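Local atomic coordinates of NTF2-like Protein (Anabaena variabilis ATCC 29413, PDB entry 3DMC), a protein that is of unknown function but has a SnoaL-like domain of the NTF2 clan, whose cone-shaped fold often holds a ligand-binding or catalytic pocket. Residues A[13-21]-A[30-38]; A[88-96]-A[107-115]. One frame throughout, in Å; residues are numbered along the deposited sequence. Where two conformers were deposited one is given.

Contact 1 of 2, residues A[13-21]-A[30-38]; sequences VAHQGFEFF and WQKFLDMLT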
ATOM      1  N   VAL A  13      18.536   0.736  -4.539  1.00 12.56           N
ATOM      2  CA  VAL A  13      18.631   1.250  -3.168  1.00 13.63           C
ATOM      3  C   VAL A  13      17.454   0.746  -2.329  1.00  9.02           C
ATOM      4  O   VAL A  13      17.634   0.294  -1.203  1.00  8.89           O
ATOM      5  CB  VAL A  13      18.733   2.792  -3.138  1.00 12.75           C
ATOM      6  CG1 VAL A  13      18.577   3.336  -1.712  1.00 12.24           C
ATOM      7  CG2 VAL A  13      20.050   3.209  -3.733  1.00 17.16           C
ATOM      8  N   ALA A  14      16.255   0.829  -2.879  1.00 10.10           N
ATOM      9  CA  ALA A  14      15.040   0.343  -2.142  1.00 10.43           C
ATOM     10  C   ALA A  14      15.190  -1.138  -1.783  1.00 11.97           C
ATOM     11  O   ALA A  14      14.865  -1.567  -0.652  1.00 10.99           O
ATOM     12  CB  ALA A  14      13.732   0.571  -2.956  1.00 11.80           C
ATOM     13  N   HIS A  15      15.660  -1.917  -2.747  1.00 13.09           N
ATOM     14  CA  HIS A  15      15.813  -3.363  -2.496  1.00 13.16           C
ATOM     15  C   HIS A  15      16.823  -3.583  -1.389  1.00 13.12           C
ATOM     16  O   HIS A  15      16.676  -4.500  -0.572  1.00 14.04           O
ATOM     17  CB  HIS A  15      16.204  -4.176  -3.737  1.00 13.86           C
ATOM     18  CG  HIS A  15      15.049  -4.619  -4.593  1.00 12.08           C
ATOM     19  ND1 HIS A  15      14.206  -5.651  -4.238  1.00 12.29           N
ATOM     20  CD2 HIS A  15      14.615  -4.180  -5.796  1.00 13.32           C
ATOM     21  CE1 HIS A  15      13.296  -5.817  -5.183  1.00 15.10           C
ATOM     22  NE2 HIS A  15      13.526  -4.938  -6.144  1.00 11.77           N
ATOM     23  N   GLN A  16      17.864  -2.763  -1.344  1.00 13.37           N
ATOM     24  CA  GLN A  16      18.862  -2.929  -0.283  1.00 13.64           C
ATOM     25  C   GLN A  16      18.212  -2.589   1.037  1.00 13.49           C
ATOM     26  O   GLN A  16      18.377  -3.287   2.021  1.00 11.78           O
ATOM     27  CB  GLN A  16      20.103  -2.065  -0.492  1.00 18.56           C
ATOM     28  CG  GLN A  16      21.155  -2.290   0.588  1.00 24.05           C
ATOM     29  CD  GLN A  16      21.647  -3.741   0.629  1.00 26.08           C
ATOM     30  OE1 GLN A  16      21.270  -4.531   1.510  1.00 28.19           O
ATOM     31  NE2 GLN A  16      22.472  -4.097  -0.343  1.00 30.33           N
ATOM     32  N   GLY A  17      17.462  -1.506   1.055  1.00 12.46           N
ATOM     33  CA  GLY A  17      16.682  -1.131   2.248  1.00 13.56           C
ATOM     34  C   GLY A  17      15.752  -2.231   2.707  1.00 10.34           C
ATOM     35  O   GLY A  17      15.630  -2.495   3.925  1.00 12.49           O
ATOM     36  N   PHE A  18      15.131  -2.902   1.742  1.00 12.77           N
ATOM     37  CA  PHE A  18      14.145  -3.941   2.069  1.00 12.51           C
ATOM     38  C   PHE A  18      14.857  -5.154   2.668  1.00 11.14           C
ATOM     39  O   PHE A  18      14.368  -5.791   3.584  1.00  9.21           O
ATOM     40  CB  PHE A  18      13.264  -4.347   0.898  1.00 16.01           C
ATOM     41  CG  PHE A  18      11.979  -4.969   1.334  1.00 15.06           C
ATOM     42  CD1 PHE A  18      11.000  -4.184   1.940  1.00 18.62           C
ATOM     43  CD2 PHE A  18      11.758  -6.322   1.190  1.00 17.36           C
ATOM     44  CE1 PHE A  18       9.815  -4.741   2.360  1.00 22.55           C
ATOM     45  CE2 PHE A  18      10.568  -6.896   1.629  1.00 20.39           C
ATOM     46  CZ  PHE A  18       9.593  -6.086   2.215  1.00 17.39           C
ATOM     47  N   GLU A  19      16.062  -5.428   2.188  1.00 11.43           N
ATOM     48  CA  GLU A  19      16.875  -6.489   2.811  1.00  9.34           C
ATOM     49  C   GLU A  19      17.142  -6.160   4.273  1.00  9.51           C
ATOM     50  O   GLU A  19      16.984  -6.995   5.133  1.00 11.21           O
ATOM     51  CB  GLU A  19      18.212  -6.643   2.079  1.00 12.55           C
ATOM     52  CG  GLU A  19      18.065  -7.284   0.737  1.00 14.94           C
ATOM     53  CD  GLU A  19      17.963  -8.788   0.807  1.00 16.13           C
ATOM     54  OE1 GLU A  19      18.868  -9.429   1.378  1.00 23.39           O
ATOM     55  OE2 GLU A  19      16.960  -9.339   0.306  1.00 21.79           O
ATOM     56  N   PHE A  20      17.568  -4.935   4.556  1.00 10.50           N
ATOM     57  CA  PHE A  20      17.877  -4.544   5.944  1.00  7.69           C
ATOM     58  C   PHE A  20      16.610  -4.488   6.813  1.00 10.71           C
ATOM     59  O   PHE A  20      16.650  -4.748   8.022  1.00 11.65           O
ATOM     60  CB  PHE A  20      18.706  -3.247   6.063  1.00  8.31           C
ATOM     61  CG  PHE A  20      20.089  -3.390   5.489  1.00 12.83           C
ATOM     62  CD1 PHE A  20      20.717  -4.607   5.539  1.00 18.48           C
ATOM     63  CD2 PHE A  20      20.738  -2.332   4.881  1.00 16.97           C
ATOM     64  CE1 PHE A  20      21.985  -4.790   4.996  1.00 23.28           C
ATOM     65  CE2 PHE A  20      22.013  -2.506   4.333  1.00 16.71           C
ATOM     66  CZ  PHE A  20      22.626  -3.746   4.395  1.00 17.32           C
ATOM     67  N   PHE A  21      15.486  -4.209   6.162  1.00  8.23           N
ATOM     68  CA  PHE A  21      14.171  -4.150   6.840  1.00  9.66           C
ATOM     69  C   PHE A  21      13.748  -5.585   7.211  1.00  9.49           C
ATOM     70  O   PHE A  21      13.331  -5.875   8.333  1.00 12.22           O
ATOM     71  CB  PHE A  21      13.150  -3.484   5.906  1.00  9.04           C
ATOM     72  CG  PHE A  21      11.752  -3.468   6.415  1.00  9.77           C
ATOM     73  CD1 PHE A  21      11.311  -2.519   7.341  1.00 10.52           C
ATOM     74  CD2 PHE A  21      10.825  -4.350   5.885  1.00 10.00           C
ATOM     75  CE1 PHE A  21       9.961  -2.497   7.755  1.00  7.79           C
ATOM     76  CE2 PHE A  21       9.497  -4.323   6.291  1.00 15.25           C
ATOM     77  CZ  PHE A  21       9.073  -3.422   7.204  1.00  9.60           C
ATOM     78  N   TRP A  30      18.339  -3.290  13.955  1.00 16.28           N
ATOM     79  CA  TRP A  30      17.905  -2.277  12.984  1.00 15.30           C
ATOM     80  C   TRP A  30      19.013  -1.315  12.517  1.00 16.94           C
ATOM     81  O   TRP A  30      18.766  -0.459  11.664  1.00 14.19           O
ATOM     82  CB  TRP A  30      16.731  -1.482  13.565  1.00 16.33           C
ATOM     83  CG  TRP A  30      15.488  -2.294  13.636  1.00 13.32           C
ATOM     84  CD1 TRP A  30      14.991  -2.954  14.719  1.00 10.70           C
ATOM     85  CD2 TRP A  30      14.584  -2.548  12.561  1.00 15.31           C
ATOM     86  NE1 TRP A  30      13.838  -3.624  14.373  1.00 11.22           N
ATOM     87  CE2 TRP A  30      13.563  -3.376  13.059  1.00 17.69           C
ATOM     88  CE3 TRP A  30      14.529  -2.136  11.227  1.00 13.07           C
ATOM     89  CZ2 TRP A  30      12.500  -3.793  12.267  1.00 13.24           C
ATOM     90  CZ3 TRP A  30      13.481  -2.557  10.440  1.00 12.35           C
ATOM     91  CH2 TRP A  30      12.483  -3.375  10.962  1.00 16.87           C
ATOM     92  N   GLN A  31      20.233  -1.452  13.046  1.00 16.29           N
ATOM     93  CA  GLN A  31      21.260  -0.446  12.715  1.00 16.19           C
ATOM     94  C   GLN A  31      21.525  -0.314  11.221  1.00 12.03           C
ATOM     95  O   GLN A  31      21.732   0.784  10.707  1.00 13.55           O
ATOM     96  CB  GLN A  31      22.573  -0.668  13.474  1.00 17.29           C
ATOM     97  CG  GLN A  31      23.412   0.597  13.487  1.00 18.78           C
ATOM     98  CD  GLN A  31      22.653   1.782  14.073  1.00 23.58           C
ATOM     99  OE1 GLN A  31      22.132   1.707  15.190  1.00 25.39           O
ATOM    100  NE2 GLN A  31      22.582   2.880  13.322  1.00 25.31           N
ATOM    101  N   LYS A  32      21.487  -1.429  10.509  1.00 14.71           N
ATOM    102  CA  LYS A  32      21.876  -1.437   9.095  1.00 15.47           C
ATOM    103  C   LYS A  32      20.819  -0.674   8.302  1.00 12.67           C
ATOM    104  O   LYS A  32      21.136   0.102   7.405  1.00 14.25           O
ATOM    105  CB  LYS A  32      22.094  -2.857   8.561  1.00 16.15           C
ATOM    106  CG  LYS A  32      23.406  -3.452   9.042  1.00 19.77           C
ATOM    107  CD  LYS A  32      23.894  -4.540   8.131  1.00 28.45           C
ATOM    108  CE  LYS A  32      25.219  -5.136   8.627  1.00 36.82           C
ATOM    109  NZ  LYS A  32      26.341  -4.152   8.571  1.00 39.91           N
ATOM    110  N   PHE A  33      19.553  -0.902   8.663  1.00 12.48           N
ATOM    111  CA  PHE A  33      18.437  -0.166   8.043  1.00 10.72           C
ATOM    112  C   PHE A  33      18.540   1.331   8.362  1.00 11.58           C
ATOM    113  O   PHE A  33      18.432   2.175   7.480  1.00 13.01           O
ATOM    114  CB  PHE A  33      17.065  -0.727   8.475  1.00  9.77           C
ATOM    115  CG  PHE A  33      15.926  -0.054   7.798  1.00 13.73           C
ATOM    116  CD1 PHE A  33      15.736  -0.222   6.426  1.00  9.81           C
ATOM    117  CD2 PHE A  33      15.028   0.734   8.511  1.00 15.39           C
ATOM    118  CE1 PHE A  33      14.672   0.387   5.769  1.00  9.77           C
ATOM    119  CE2 PHE A  33      13.978   1.349   7.853  1.00 11.55           C
ATOM    120  CZ  PHE A  33      13.813   1.174   6.466  1.00 14.39           C
ATOM    121  N   LEU A  34      18.768   1.649   9.629  1.00 13.15           N
ATOM    122  CA  LEU A  34      18.833   3.040  10.082  1.00 13.19           C
ATOM    123  C   LEU A  34      19.953   3.807   9.381  1.00 13.71           C
ATOM    124  O   LEU A  34      19.824   4.983   9.044  1.00 13.58           O
ATOM    125  CB  LEU A  34      19.054   3.109  11.601  1.00 14.37           C
ATOM    126  CG  LEU A  34      17.889   2.689  12.488  1.00 16.90           C
ATOM    127  CD1 LEU A  34      18.334   2.560  13.934  1.00 13.81           C
ATOM    128  CD2 LEU A  34      16.717   3.676  12.367  1.00 17.06           C
ATOM    129  N   ASP A  35      21.046   3.100   9.149  1.00 15.03           N
ATOM    130  CA  ASP A  35      22.237   3.715   8.570  1.00 15.97           C
ATOM    131  C   ASP A  35      21.945   4.166   7.132  1.00 18.09           C
ATOM    132  O   ASP A  35      22.656   4.998   6.549  1.00 19.45           O
ATOM    133  CB  ASP A  35      23.436   2.760   8.608  1.00 16.58           C
ATOM    134  CG  ASP A  35      24.079   2.675   9.987  1.00 19.15           C
ATOM    135  OD1 ASP A  35      23.720   3.454  10.889  1.00 20.73           O
ATOM    136  OD2 ASP A  35      24.965   1.807  10.171  1.00 23.53           O
HETATM  137  N   MSE A  36      20.894   3.595   6.556  1.00 16.32           N
HETATM  138  CA  MSE A  36      20.561   3.906   5.174  1.00 15.78           C
HETATM  139  C   MSE A  36      19.546   5.013   5.072  1.00 13.62           C
HETATM  140  O   MSE A  36      19.135   5.375   3.969  1.00 14.37           O
HETATM  141  CB  MSE A  36      20.022   2.684   4.446  1.00 17.08           C
HETATM  142  CG  MSE A  36      21.089   1.856   3.799  1.00 21.53           C
HETATM  143 SE   MSE A  36      20.075   0.568   2.861  0.75 23.34          SE
HETATM  144  CE  MSE A  36      19.623   1.585   1.225  1.00 16.98           C
ATOM    145  N   LEU A  37      19.146   5.547   6.219  1.00 12.32           N
ATOM    146  CA  LEU A  37      18.123   6.612   6.250  1.00 13.58           C
ATOM    147  C   LEU A  37      18.755   8.005   6.264  1.00 15.09           C
ATOM    148  O   LEU A  37      19.773   8.240   6.913  1.00 16.54           O
ATOM    149  CB  LEU A  37      17.186   6.430   7.459  1.00 14.98           C
ATOM    150  CG  LEU A  37      16.674   5.010   7.686  1.00  9.40           C
ATOM    151  CD1 LEU A  37      15.710   4.923   8.868  1.00 12.92           C
ATOM    152  CD2 LEU A  37      15.982   4.520   6.411  1.00  9.04           C
ATOM    153  N   THR A  38      18.132   8.920   5.534  1.00 15.90           N
ATOM    154  CA  THR A  38      18.568  10.319   5.473  1.00 14.15           C
ATOM    155  C   THR A  38      18.293  11.025   6.802  1.00 14.96           C
ATOM    156  O   THR A  38      17.476  10.599   7.616  1.00 14.21           O
ATOM    157  CB  THR A  38      17.883  11.105   4.327  1.00 12.74           C
ATOM    158  OG1 THR A  38      16.481  11.161   4.573  1.00 13.81           O
ATOM    159  CG2 THR A  38      18.184  10.519   2.978  1.00 16.22           C
TER
HETATM  160  O   HOH W   1      18.551  -3.680   9.839  1.00 19.80           O
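A chi1 of -66° sets CG of F20 opposite its own carbonyl carbon and turns the ring toward K32, whose CB lies over one ring face, 3.8 Å from the centroid, in a CH-pi contact. Farther along, K32 CD reaches F20 CE1 at 3.7 Å, while the amide oxygen of Q16 lies over the opposite face. M36, a selenomethionine, approaches differently: its SE sits at the ring edge, 3.6 Å from F20 CD2, in a Met-aromatic contact. The chain then bends at chi3, which carries M36 CE to V13, 3.6 Å from CG1.

Chi1 angles of -177° in F33 and 175° in F21 send both rings to the same side, where the edge of F21 points at the face of F33, their centroids 6.0 Å apart; F33 CD1 also comes to 3.4 Å from G17 O. W30 meets F21 obliquely, CZ3 lying 3.8 Å from F21 CD1, while its indole NE1 is hydrogen-bonded to S68 OG. Water 1 ties the backbones together, donating to F20 O at 2.8 Å and accepting from F33 N.

F64, on helix 57-69, stacks on W30 and meets F33 edge-to-face, extending the aromatic cluster of F21, W30 and F33. The arrangement exemplifies helix-to-helix packing through an aromatic cluster, here joining helix 9-27 to the short helix 31-34 beside the curved sheet of the NTF2-like cone.

Contact 2 of 2, residues A[88-96]-A[107-115]; sequences TTVVFEFRD and NRVAVSFDV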
ATOM      1  N   THR A  88      11.340   7.725  -8.074  1.00 10.51           N
ATOM      2  CA  THR A  88      11.772   7.962  -6.696  1.00 10.69           C
ATOM      3  C   THR A  88      11.222   7.058  -5.589  1.00 11.12           C
ATOM      4  O   THR A  88      11.804   6.973  -4.547  1.00 16.25           O
ATOM      5  CB  THR A  88      11.540   9.447  -6.263  1.00 12.70           C
ATOM      6  OG1 THR A  88      10.145   9.710  -6.171  1.00 24.15           O
ATOM      7  CG2 THR A  88      12.162  10.376  -7.278  1.00 17.81           C
ATOM      8  N   THR A  89      10.155   6.318  -5.878  1.00 11.58           N
ATOM      9  CA  THR A  89       9.394   5.593  -4.869  1.00 10.87           C
ATOM     10  C   THR A  89       9.340   4.126  -5.257  1.00  8.74           C
ATOM     11  O   THR A  89       9.189   3.784  -6.436  1.00 10.36           O
ATOM     12  CB  THR A  89       7.940   6.133  -4.773  1.00 11.43           C
ATOM     13  OG1 THR A  89       7.937   7.530  -4.459  1.00 13.54           O
ATOM     14  CG2 THR A  89       7.130   5.418  -3.712  1.00 10.57           C
ATOM     15  N   VAL A  90       9.447   3.282  -4.238  1.00  8.52           N
ATOM     16  CA  VAL A  90       9.262   1.828  -4.412  1.00  9.16           C
ATOM     17  C   VAL A  90       8.301   1.330  -3.360  1.00  8.69           C
ATOM     18  O   VAL A  90       8.380   1.717  -2.171  1.00  8.40           O
ATOM     19  CB  VAL A  90      10.578   1.044  -4.283  1.00  9.61           C
ATOM     20  CG1 VAL A  90      10.329  -0.375  -4.680  1.00 12.40           C
ATOM     21  CG2 VAL A  90      11.683   1.683  -5.184  1.00  8.87           C
ATOM     22  N   VAL A  91       7.373   0.490  -3.797  1.00  8.13           N
ATOM     23  CA  VAL A  91       6.408  -0.121  -2.865  1.00  8.49           C
ATOM     24  C   VAL A  91       6.583  -1.619  -2.930  1.00  9.58           C
ATOM     25  O   VAL A  91       6.706  -2.210  -4.010  1.00  8.50           O
ATOM     26  CB  VAL A  91       4.918   0.187  -3.223  1.00  9.15           C
ATOM     27  CG1 VAL A  91       3.924  -0.475  -2.231  1.00  8.68           C
ATOM     28  CG2 VAL A  91       4.635   1.691  -3.299  1.00  5.92           C
ATOM     29  N   PHE A  92       6.630  -2.179  -1.735  1.00  9.72           N
ATOM     30  CA  PHE A  92       6.745  -3.606  -1.475  1.00  7.84           C
ATOM     31  C   PHE A  92       5.434  -4.074  -0.860  1.00  8.32           C
ATOM     32  O   PHE A  92       5.073  -3.646   0.216  1.00 11.10           O
ATOM     33  CB  PHE A  92       7.899  -3.840  -0.489  1.00  9.55           C
ATOM     34  CG  PHE A  92       9.237  -3.446  -1.026  1.00  9.33           C
ATOM     35  CD1 PHE A  92       9.701  -2.109  -0.881  1.00  7.40           C
ATOM     36  CD2 PHE A  92      10.054  -4.373  -1.660  1.00 11.40           C
ATOM     37  CE1 PHE A  92      10.919  -1.743  -1.380  1.00 13.37           C
ATOM     38  CE2 PHE A  92      11.287  -3.991  -2.152  1.00 11.41           C
ATOM     39  CZ  PHE A  92      11.710  -2.685  -2.020  1.00 11.57           C
ATOM     40  N   GLU A  93       4.757  -4.979  -1.559  1.00  7.20           N
ATOM     41  CA  GLU A  93       3.552  -5.604  -1.066  1.00  9.03           C
ATOM     42  C   GLU A  93       3.954  -7.010  -0.646  1.00 10.48           C
ATOM     43  O   GLU A  93       4.393  -7.840  -1.481  1.00  6.97           O
ATOM     44  CB  GLU A  93       2.459  -5.680  -2.128  1.00  8.77           C
ATOM     45  CG  GLU A  93       1.879  -4.355  -2.570  1.00  8.38           C
ATOM     46  CD  GLU A  93       0.851  -4.533  -3.667  1.00 10.18           C
ATOM     47  OE1 GLU A  93      -0.137  -5.287  -3.412  1.00  8.00           O
ATOM     48  OE2 GLU A  93       1.039  -3.930  -4.753  1.00 10.73           O
ATOM     49  N   PHE A  94       3.775  -7.261   0.641  1.00  7.82           N
ATOM     50  CA  PHE A  94       4.244  -8.513   1.256  1.00  8.84           C
ATOM     51  C   PHE A  94       3.280  -9.129   2.288  1.00 10.78           C
ATOM     52  O   PHE A  94       2.289  -8.518   2.714  1.00  7.25           O
ATOM     53  CB  PHE A  94       5.677  -8.371   1.807  1.00 11.25           C
ATOM     54  CG  PHE A  94       5.800  -7.439   2.987  1.00 11.00           C
ATOM     55  CD1 PHE A  94       6.062  -6.083   2.821  1.00  9.94           C
ATOM     56  CD2 PHE A  94       5.665  -7.926   4.279  1.00 12.31           C
ATOM     57  CE1 PHE A  94       6.175  -5.253   3.916  1.00  9.40           C
ATOM     58  CE2 PHE A  94       5.769  -7.096   5.362  1.00 10.52           C
ATOM     59  CZ  PHE A  94       6.025  -5.752   5.189  1.00 11.69           C
ATOM     60  N   ARG A  95       3.592 -10.371   2.654  1.00  9.99           N
ATOM     61  CA  ARG A  95       2.838 -11.127   3.682  1.00  7.97           C
ATOM     62  C   ARG A  95       3.821 -11.478   4.769  1.00  8.47           C
ATOM     63  O   ARG A  95       4.973 -11.845   4.467  1.00  9.57           O
ATOM     64  CB  ARG A  95       2.190 -12.408   3.084  1.00  8.94           C
ATOM     65  CG  ARG A  95       1.079 -12.155   2.054  1.00 10.05           C
ATOM     66  CD  ARG A  95       0.723 -13.357   1.188  1.00 13.83           C
ATOM     67  NE  ARG A  95       0.353 -14.486   2.061  1.00 17.56           N
ATOM     68  CZ  ARG A  95       1.161 -15.512   2.351  1.00 21.76           C
ATOM     69  NH1 ARG A  95       2.383 -15.577   1.832  1.00 20.76           N
ATOM     70  NH2 ARG A  95       0.746 -16.485   3.169  1.00 19.40           N
ATOM     71  N   ASP A  96       3.408 -11.290   6.028  1.00  6.95           N
ATOM     72  CA  ASP A  96       4.302 -11.545   7.135  1.00  9.55           C
ATOM     73  C   ASP A  96       3.622 -12.297   8.265  1.00  8.64           C
ATOM     74  O   ASP A  96       2.382 -12.472   8.316  1.00 10.93           O
ATOM     75  CB  ASP A  96       5.041 -10.276   7.594  1.00  9.23           C
ATOM     76  CG  ASP A  96       4.147  -9.222   8.244  1.00 10.58           C
ATOM     77  OD1 ASP A  96       2.918  -9.423   8.357  1.00 10.44           O
ATOM     78  OD2 ASP A  96       4.729  -8.167   8.634  1.00 11.61           O
ATOM     79  N   ASN A 107      -0.144 -10.906   8.700  1.00 10.00           N
ATOM     80  CA  ASN A 107      -0.690  -9.750   7.984  1.00  6.88           C
ATOM     81  C   ASN A 107      -0.277  -9.636   6.525  1.00  6.19           C
ATOM     82  O   ASN A 107       0.601 -10.351   6.012  1.00  8.21           O
ATOM     83  CB  ASN A 107      -0.338  -8.465   8.742  1.00  8.65           C
ATOM     84  CG  ASN A 107      -1.479  -7.473   8.805  1.00  9.62           C
ATOM     85  OD1 ASN A 107      -2.516  -7.617   8.133  1.00 10.19           O
ATOM     86  ND2 ASN A 107      -1.285  -6.413   9.622  1.00 10.03           N
ATOM     87  N   ARG A 108      -0.974  -8.743   5.862  1.00  5.01           N
ATOM     88  CA  ARG A 108      -0.611  -8.241   4.566  1.00  6.26           C
ATOM     89  C   ARG A 108      -0.235  -6.787   4.796  1.00 10.17           C
ATOM     90  O   ARG A 108      -0.869  -6.081   5.587  1.00  9.96           O
ATOM     91  CB  ARG A 108      -1.742  -8.361   3.531  1.00  6.69           C
ATOM     92  CG  ARG A 108      -2.016  -9.783   3.050  1.00 11.17           C
ATOM     93  CD  ARG A 108      -2.971  -9.858   1.913  1.00 15.14           C
ATOM     94  NE  ARG A 108      -2.854 -11.169   1.263  1.00 20.35           N
ATOM     95  CZ  ARG A 108      -2.922 -11.361  -0.047  1.00 19.45           C
ATOM     96  NH1 ARG A 108      -3.094 -10.337  -0.877  1.00 17.40           N
ATOM     97  NH2 ARG A 108      -2.826 -12.585  -0.530  1.00 22.11           N
ATOM     98  N   VAL A 109       0.868  -6.399   4.170  1.00  8.97           N
ATOM     99  CA  VAL A 109       1.442  -5.074   4.365  1.00  7.78           C
ATOM    100  C   VAL A 109       1.939  -4.517   3.059  1.00  7.75           C
ATOM    101  O   VAL A 109       2.428  -5.223   2.201  1.00  7.51           O
ATOM    102  CB  VAL A 109       2.613  -5.106   5.375  1.00  8.07           C
ATOM    103  CG1 VAL A 109       3.035  -3.667   5.776  1.00  8.32           C
ATOM    104  CG2 VAL A 109       2.255  -5.946   6.615  1.00  9.02           C
ATOM    105  N   ALA A 110       1.820  -3.204   2.937  1.00  8.93           N
ATOM    106  CA  ALA A 110       2.528  -2.489   1.909  1.00  6.93           C
ATOM    107  C   ALA A 110       3.389  -1.438   2.586  1.00  7.50           C
ATOM    108  O   ALA A 110       2.923  -0.653   3.376  1.00  8.94           O
ATOM    109  CB  ALA A 110       1.577  -1.838   0.920  1.00  9.00           C
ATOM    110  N   VAL A 111       4.676  -1.484   2.302  0.50  6.88           N
ATOM    111  CA  VAL A 111       5.562  -0.399   2.705  0.50  8.45           C
ATOM    112  C   VAL A 111       6.151   0.259   1.472  0.50  9.09           C
ATOM    113  O   VAL A 111       6.618  -0.391   0.533  0.50 10.53           O
ATOM    114  CB  VAL A 111       6.683  -0.822   3.684  0.50  8.88           C
ATOM    115  CG1 VAL A 111       6.080  -1.495   4.945  0.50  6.47           C
ATOM    116  CG2 VAL A 111       7.739  -1.698   2.996  0.50  8.01           C
ATOM    117  N   SER A 112       6.120   1.578   1.533  1.00  9.11           N
ATOM    118  CA  SER A 112       6.524   2.456   0.463  1.00  7.22           C
ATOM    119  C   SER A 112       7.743   3.257   0.928  1.00  7.99           C
ATOM    120  O   SER A 112       7.729   3.813   2.016  1.00  9.34           O
ATOM    121  CB  SER A 112       5.353   3.393   0.125  1.00  8.15           C
ATOM    122  OG  SER A 112       5.658   4.244  -0.954  1.00  8.89           O
ATOM    123  N   PHE A 113       8.808   3.211   0.137  1.00  6.85           N
ATOM    124  CA  PHE A 113      10.011   4.031   0.411  1.00  6.63           C
ATOM    125  C   PHE A 113      10.172   5.107  -0.672  1.00  6.07           C
ATOM    126  O   PHE A 113       9.950   4.837  -1.869  1.00 11.14           O
ATOM    127  CB  PHE A 113      11.325   3.185   0.327  1.00  9.40           C
ATOM    128  CG  PHE A 113      11.409   1.998   1.263  1.00 11.65           C
ATOM    129  CD1 PHE A 113      10.710   1.940   2.430  1.00 10.55           C
ATOM    130  CD2 PHE A 113      12.317   0.966   0.997  1.00 14.26           C
ATOM    131  CE1 PHE A 113      10.819   0.854   3.295  1.00 16.21           C
ATOM    132  CE2 PHE A 113      12.433  -0.098   1.849  1.00 15.69           C
ATOM    133  CZ  PHE A 113      11.692  -0.151   3.021  1.00 13.77           C
ATOM    134  N   ASP A 114      10.661   6.286  -0.282  1.00  9.49           N
ATOM    135  CA  ASP A 114      11.275   7.211  -1.246  1.00 11.17           C
ATOM    136  C   ASP A 114      12.777   7.081  -1.136  1.00 12.18           C
ATOM    137  O   ASP A 114      13.327   6.982  -0.031  1.00 13.26           O
ATOM    138  CB  ASP A 114      10.898   8.662  -0.966  1.00 10.65           C
ATOM    139  CG  ASP A 114       9.525   9.012  -1.446  1.00 13.48           C
ATOM    140  OD1 ASP A 114       8.748   8.117  -1.810  1.00 13.73           O
ATOM    141  OD2 ASP A 114       9.224  10.219  -1.505  1.00 18.82           O
ATOM    142  N   VAL A 115      13.422   7.137  -2.286  1.00 12.86           N
ATOM    143  CA  VAL A 115      14.889   7.090  -2.383  1.00 13.56           C
ATOM    144  C   VAL A 115      15.473   8.425  -2.790  1.00 14.12           C
ATOM    145  O   VAL A 115      14.978   9.119  -3.693  1.00 11.70           O
ATOM    146  CB  VAL A 115      15.341   6.016  -3.387  1.00 14.18           C
ATOM    147  CG1 VAL A 115      16.863   6.056  -3.621  1.00 11.69           C
ATOM    148  CG2 VAL A 115      14.931   4.628  -2.907  1.00 13.94           C
TER
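F94 and V109, a hydrogen-bonded antiparallel pair, make the closest apolar contact between these strands: the ring lies over the valine, with CZ 3.5 Å from V109 CB. A chi1 of 68° puts CG between the backbone N and the carbonyl carbon, so that the ring tips across to the neighbouring strand, where V109 CB forms a CH-pi contact with one face. With an alanine in place of F94, a gap would probably open beside V109 and F18 of helix 9-27 would lose a ring neighbour. Beyond it, F92 CE1 meets F113 CD2 at 3.9 Å, the two rings oblique, and F18 also stacks on F92.

Behind these runs a regular backbone ladder; F92 N gives a nearly straight bond (176°) to V111 O at 2.9 Å.

The other sheet face is mixed, with polar T89, E93, R95, R108, S112 and D114 around apolar V91 and A110. T89 OG1 donates to D114 OD1 at 2.8 Å, from above the carboxylate plane. That OD1 is salt-bridged to R124, and D114 OD2 to R82 of the second subunit. S112 OG and E93 OE2 are hydrogen-bonded reciprocally between the subunits. R95 and R108 run side by side, both NE groups hydrogen-bonded to N134 O. The hairpin thus turns a largely apolar face, aromatic at F92, F94 and F113, toward helix 9-27, and much of its mixed face to the second subunit.

The two contacts adjoin on helix 9-27, which belongs to contact 1 and lies against the largely apolar face of the sheet in contact 2: F18 CD1 packs 3.5 Å from F92 CG. Contact 1 is partly buried, with K32 and Q16 at its surface, and joins helix 9-27 to helix 31-34 and the loop residues flanking it. Contact 2 is a buried sheet pairing near the chain's centre, built first on backbone bonds and buried further by a second subunit, which does not touch contact 1. Aromatic rings are common to both, yet only contact 2 adds charged side chains bridging to another chain. F18, passive across contact 1, serves contact 2 as its aromatic cover.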